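Local coordinates for protein Atp-dependent DNA ligase (Psychromonas sp., PDB 4D05) that probably seals nicks in duplex DNA using ATP, passing through an enzyme-adenylate intermediate, as a minimal-type bacterial DNA ligase from a psychrotolerant organism, at residues Glu179-Gly191 and Ala201-Lys213. Sequence-based numbering, arbitrary orientation.
Sequences EDAEATVIAYLPG and AILVKNEEGVTFK. With SO4 (sulfate ion), chain E.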
loop_
_atom_site.group_PDB
_atom_site.type_symbol
_atom_site.label_atom_id
_atom_site.label_comp_id
_atom_site.label_asym_id
_atom_site.label_seq_id
_atom_site.Cartn_x
_atom_site.Cartn_y
_atom_site.Cartn_z
ATOM N N GLU A 179 -1.018 -3.590 -9.593
ATOM C CA GLU A 179 -0.887 -2.147 -9.690
ATOM C C GLU A 179 -1.863 -1.656 -10.784
ATOM O O GLU A 179 -2.191 -2.393 -11.705
ATOM C CB GLU A 179 0.563 -1.797 -10.133
ATOM C CG GLU A 179 1.705 -2.341 -9.220
ATOM C CD GLU A 179 3.107 -2.079 -9.815
ATOM O OE1 GLU A 179 3.454 -0.872 -9.986
ATOM O OE2 GLU A 179 3.843 -3.074 -10.137
ATOM N N ASP A 180 -2.387 -0.448 -10.598
ATOM C CA ASP A 180 -3.220 0.227 -11.605
ATOM C C ASP A 180 -2.495 1.524 -12.046
ATOM O O ASP A 180 -1.688 2.085 -11.295
ATOM C CB ASP A 180 -4.626 0.541 -11.050
ATOM C CG ASP A 180 -5.559 -0.684 -11.013
ATOM O OD1 ASP A 180 -5.157 -1.787 -11.456
ATOM O OD2 ASP A 180 -6.721 -0.534 -10.555
ATOM N N ALA A 181 -2.757 1.990 -13.267
ATOM C CA ALA A 181 -2.238 3.269 -13.717
ATOM C C ALA A 181 -3.084 3.723 -14.902
ATOM O O ALA A 181 -3.963 2.974 -15.362
ATOM C CB ALA A 181 -0.842 3.116 -14.124
ATOM N N GLU A 182 -2.833 4.944 -15.372
ATOM C CA GLU A 182 -3.598 5.502 -16.496
ATOM C C GLU A 182 -2.819 5.603 -17.805
ATOM O O GLU A 182 -1.588 5.742 -17.842
ATOM C CB GLU A 182 -4.192 6.880 -16.128
ATOM C CG GLU A 182 -5.431 6.794 -15.208
ATOM C CD GLU A 182 -5.101 6.291 -13.819
ATOM O OE1 GLU A 182 -4.361 6.995 -13.104
ATOM O OE2 GLU A 182 -5.590 5.206 -13.422
ATOM N N ALA A 183 -3.563 5.540 -18.900
ATOM C CA ALA A 183 -2.977 5.674 -20.231
ATOM C C ALA A 183 -4.032 6.204 -21.171
ATOM O O ALA A 183 -5.226 6.102 -20.890
ATOM C CB ALA A 183 -2.472 4.343 -20.753
ATOM N N THR A 184 -3.586 6.719 -22.315
ATOM C CA THR A 184 -4.500 7.258 -23.313
ATOM C C THR A 184 -4.664 6.257 -24.455
ATOM O O THR A 184 -3.677 5.740 -24.969
ATOM C CB THR A 184 -3.959 8.593 -23.855
ATOM O OG1 THR A 184 -3.895 9.540 -22.792
ATOM C CG2 THR A 184 -4.836 9.156 -24.979
ATOM N N VAL A 185 -5.908 5.980 -24.847
ATOM C CA VAL A 185 -6.155 5.085 -25.963
ATOM C C VAL A 185 -5.750 5.814 -27.245
ATOM O O VAL A 185 -6.223 6.927 -27.488
ATOM C CB VAL A 185 -7.647 4.700 -26.078
ATOM C CG1 VAL A 185 -7.868 3.771 -27.279
ATOM C CG2 VAL A 185 -8.107 4.029 -24.795
ATOM N N ILE A 186 -4.894 5.206 -28.070
ATOM C CA ILE A 186 -4.453 5.895 -29.292
ATOM C C ILE A 186 -4.852 5.205 -30.585
ATOM O O ILE A 186 -4.883 5.857 -31.630
ATOM C CB ILE A 186 -2.915 6.183 -29.299
ATOM C CG1 ILE A 186 -2.068 4.892 -29.324
ATOM C CG2 ILE A 186 -2.505 6.974 -28.060
ATOM C CD1 ILE A 186 -0.587 5.145 -29.545
ATOM N N ALA A 187 -5.191 3.917 -30.525
ATOM C CA ALA A 187 -5.617 3.198 -31.727
ATOM C C ALA A 187 -6.322 1.907 -31.347
ATOM O O ALA A 187 -6.179 1.405 -30.216
ATOM C CB ALA A 187 -4.420 2.882 -32.586
ATOM N N TYR A 188 -7.085 1.389 -32.308
ATOM C CA TYR A 188 -7.680 0.063 -32.204
ATOM C C TYR A 188 -6.911 -0.949 -33.042
ATOM O O TYR A 188 -6.351 -0.619 -34.098
ATOM C CB TYR A 188 -9.112 0.061 -32.716
ATOM C CG TYR A 188 -10.058 0.985 -32.014
ATOM C CD1 TYR A 188 -10.006 1.174 -30.645
ATOM C CD2 TYR A 188 -11.025 1.667 -32.737
ATOM C CE1 TYR A 188 -10.906 2.021 -30.006
ATOM C CE2 TYR A 188 -11.926 2.504 -32.121
ATOM C CZ TYR A 188 -11.870 2.667 -30.751
ATOM O OH TYR A 188 -12.778 3.494 -30.154
ATOM N N LEU A 189 -6.942 -2.200 -32.577
ATOM C CA LEU A 189 -6.412 -3.334 -33.325
ATOM C C LEU A 189 -7.592 -4.263 -33.572
ATOM O O LEU A 189 -8.038 -4.949 -32.657
ATOM C CB LEU A 189 -5.309 -4.058 -32.530
ATOM C CG LEU A 189 -4.060 -3.204 -32.247
ATOM C CD1 LEU A 189 -3.045 -3.939 -31.367
ATOM C CD2 LEU A 189 -3.385 -2.736 -33.512
ATOM N N PRO A 190 -8.139 -4.257 -34.794
ATOM C CA PRO A 190 -9.236 -5.173 -35.125
ATOM C C PRO A 190 -8.944 -6.627 -34.793
ATOM O O PRO A 190 -7.822 -7.109 -34.993
ATOM C CB PRO A 190 -9.402 -4.984 -36.648
ATOM C CG PRO A 190 -9.059 -3.517 -36.838
ATOM C CD PRO A 190 -7.885 -3.293 -35.882
ATOM N N GLY A 191 -9.963 -7.328 -34.326
ATOM C CA GLY A 191 -9.800 -8.696 -33.898
ATOM C C GLY A 191 -9.812 -9.746 -34.993
ATOM O O GLY A 191 -10.057 -9.461 -36.156
ATOM N N ALA A 201 -7.795 -5.650 -29.630
ATOM C CA ALA A 201 -6.990 -5.016 -28.611
ATOM C C ALA A 201 -6.978 -3.536 -28.841
ATOM O O ALA A 201 -7.423 -3.065 -29.888
ATOM C CB ALA A 201 -5.551 -5.574 -28.648
ATOM N N ILE A 202 -6.472 -2.802 -27.850
ATOM C CA ILE A 202 -6.200 -1.376 -28.013
ATOM C C ILE A 202 -4.720 -1.126 -27.901
ATOM O O ILE A 202 -3.984 -1.923 -27.288
ATOM C CB ILE A 202 -6.939 -0.498 -26.992
ATOM C CG1 ILE A 202 -6.564 -0.909 -25.560
ATOM C CG2 ILE A 202 -8.449 -0.594 -27.190
ATOM C CD1 ILE A 202 -7.240 -0.104 -24.450
ATOM N N LEU A 203 -4.280 -0.028 -28.493
ATOM C CA LEU A 203 -2.950 0.484 -28.222
ATOM C C LEU A 203 -3.126 1.708 -27.334
ATOM O O LEU A 203 -3.963 2.548 -27.607
ATOM C CB LEU A 203 -2.260 0.893 -29.500
ATOM C CG LEU A 203 -1.714 -0.224 -30.368
ATOM C CD1 LEU A 203 -1.161 0.450 -31.649
ATOM C CD2 LEU A 203 -0.646 -1.088 -29.671
ATOM N N VAL A 204 -2.342 1.783 -26.264
ATOM C CA VAL A 204 -2.402 2.916 -25.351
ATOM C C VAL A 204 -1.013 3.502 -25.185
ATOM O O VAL A 204 -0.026 2.823 -25.420
ATOM C CB VAL A 204 -2.971 2.538 -23.974
ATOM C CG1 VAL A 204 -4.349 1.917 -24.125
ATOM C CG2 VAL A 204 -2.022 1.601 -23.194
ATOM N N LYS A 205 -0.951 4.760 -24.762
ATOM C CA LYS A 205 0.307 5.384 -24.394
ATOM C C LYS A 205 0.181 5.878 -22.956
ATOM O O LYS A 205 -0.729 6.659 -22.629
ATOM C CB LYS A 205 0.658 6.528 -25.334
ATOM C CG LYS A 205 2.012 7.149 -25.060
ATOM C CD LYS A 205 2.388 8.149 -26.163
ATOM C CE LYS A 205 3.755 8.760 -25.965
ATOM N NZ LYS A 205 4.094 9.725 -27.078
ATOM N N ASN A 206 1.060 5.389 -22.093
ATOM C CA ASN A 206 0.921 5.658 -20.671
ATOM C C ASN A 206 1.671 6.907 -20.248
ATOM O O ASN A 206 2.262 7.625 -21.087
ATOM C CB ASN A 206 1.290 4.432 -19.807
ATOM C CG ASN A 206 2.787 4.150 -19.755
ATOM O OD1 ASN A 206 3.605 4.925 -20.251
ATOM N ND2 ASN A 206 3.153 3.021 -19.152
ATOM N N GLU A 207 1.624 7.193 -18.945
ATOM C CA GLU A 207 2.153 8.449 -18.463
ATOM C C GLU A 207 3.692 8.463 -18.444
ATOM O O GLU A 207 4.304 9.515 -18.301
ATOM C CB GLU A 207 1.499 8.800 -17.116
ATOM C CG GLU A 207 -0.047 8.684 -17.245
ATOM C CD GLU A 207 -0.839 9.309 -16.103
ATOM O OE1 GLU A 207 -0.580 8.969 -14.929
ATOM O OE2 GLU A 207 -1.745 10.135 -16.398
ATOM N N GLU A 208 4.315 7.317 -18.658
ATOM C CA GLU A 208 5.769 7.283 -18.803
ATOM C C GLU A 208 6.212 7.379 -20.261
ATOM O O GLU A 208 7.418 7.336 -20.538
ATOM C CB GLU A 208 6.345 5.989 -18.240
ATOM C CG GLU A 208 6.344 5.845 -16.738
ATOM C CD GLU A 208 7.013 4.536 -16.344
ATOM O OE1 GLU A 208 8.259 4.475 -16.298
ATOM O OE2 GLU A 208 6.308 3.548 -16.128
ATOM N N GLY A 209 5.246 7.492 -21.180
ATOM C CA GLY A 209 5.542 7.645 -22.594
ATOM C C GLY A 209 5.724 6.327 -23.334
ATOM O O GLY A 209 6.268 6.310 -24.453
ATOM N N VAL A 210 5.288 5.226 -22.715
ATOM C CA VAL A 210 5.401 3.922 -23.343
ATOM C C VAL A 210 4.099 3.556 -24.052
ATOM O O VAL A 210 3.001 3.663 -23.478
ATOM C CB VAL A 210 5.738 2.847 -22.306
ATOM C CG1 VAL A 210 5.773 1.478 -22.967
ATOM C CG2 VAL A 210 7.066 3.184 -21.622
ATOM N N THR A 211 4.213 3.165 -25.314
ATOM C CA THR A 211 3.075 2.691 -26.083
ATOM C C THR A 211 3.074 1.156 -26.083
ATOM O O THR A 211 4.095 0.507 -26.350
ATOM C CB THR A 211 3.119 3.224 -27.533
ATOM O OG1 THR A 211 3.025 4.638 -27.504
ATOM C CG2 THR A 211 1.979 2.684 -28.371
ATOM N N PHE A 212 1.915 0.578 -25.811
ATOM C CA PHE A 212 1.790 -0.883 -25.730
ATOM C C PHE A 212 0.388 -1.346 -25.971
ATOM O O PHE A 212 -0.570 -0.554 -25.933
ATOM C CB PHE A 212 2.309 -1.436 -24.384
ATOM C CG PHE A 212 1.568 -0.926 -23.191
ATOM C CD1 PHE A 212 1.862 0.326 -22.666
ATOM C CD2 PHE A 212 0.563 -1.693 -22.599
ATOM C CE1 PHE A 212 1.164 0.815 -21.550
ATOM C CE2 PHE A 212 -0.123 -1.244 -21.481
ATOM C CZ PHE A 212 0.174 0.033 -20.960
ATOM N N LYS A 213 0.284 -2.643 -26.249
ATOM C CA LYS A 213 -0.998 -3.290 -26.550
ATOM C C LYS A 213 -1.677 -3.835 -25.299
ATOM O O LYS A 213 -1.035 -4.452 -24.465
ATOM C CB LYS A 213 -0.738 -4.448 -27.513
ATOM C CG LYS A 213 -1.950 -5.236 -27.901
ATOM C CD LYS A 213 -1.617 -6.318 -28.909
ATOM C CE LYS A 213 -1.073 -7.568 -28.238
ATOM N NZ LYS A 213 -1.049 -8.658 -29.259
HETATM S S SO4 E . 5.859 8.008 -29.753
HETATM O O1 SO4 E . 6.219 7.836 -28.340
HETATM O O2 SO4 E . 6.922 8.782 -30.411
HETATM O O3 SO4 E . 5.634 6.702 -30.422
HETATM O O4 SO4 E . 4.620 8.788 -29.785
HETATM O O HOH W 1 0.861 5.089 -16.608
HETATM O O HOH W 2 -0.800 6.628 -14.289
HETATM O O HOH W 3 -2.704 9.132 -13.380
HETATM O O HOH W 4 -1.736 9.256 -20.842
#
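Ile186 and Ala187 both face Leu203, which makes this antiparallel pairing a worked example of the classic beta bulge, set in a hairpin of the ligase's OB-like domain. Leu203 O takes a nearly straight bond from Ile186 N (2.9 Å) and a weak one from Ala187 N, while Leu203 N returns a bond to Ala187 O. The extra residue shifts the register by one, yet regular pairing resumes on both sides, Thr184 with Lys205 and Leu189 with Ala201.

Ile186, one of the two residues of the bulge, repays being followed outward. Its CB lies 4.1 Å from Leu203 O. CG1, tucked between the backbone N and carbonyl carbon (chi1 65°), comes within 3.5 Å of the same oxygen and 4.0 Å of Leu203 CB. The CG2 branch meets Lys205 CB, and CD1, at the end of an extended chi2, reaches across the paired strand to Thr211 CG2 at 3.7 Å. Leu189 does likewise further along: its CD1 packs on Ala201 CB and Leu203 CG, then meets the aliphatic chain of Lys213 roughly at right angles.

On the face that carries Ala183, Val185, Ile202 and Val204, these four side chains are apolar and buried; Ala183 and Val185 also touch strand 232-237. At the opposite end of the pairing from Leu189, polar contacts run through water. Glu182 OE2 bonds to Thr234, whereas one water joins Glu182 OE1 to Glu207 OE1 and another spans Glu182 O and Glu207 N, donating to that carbonyl over 2.8 Å.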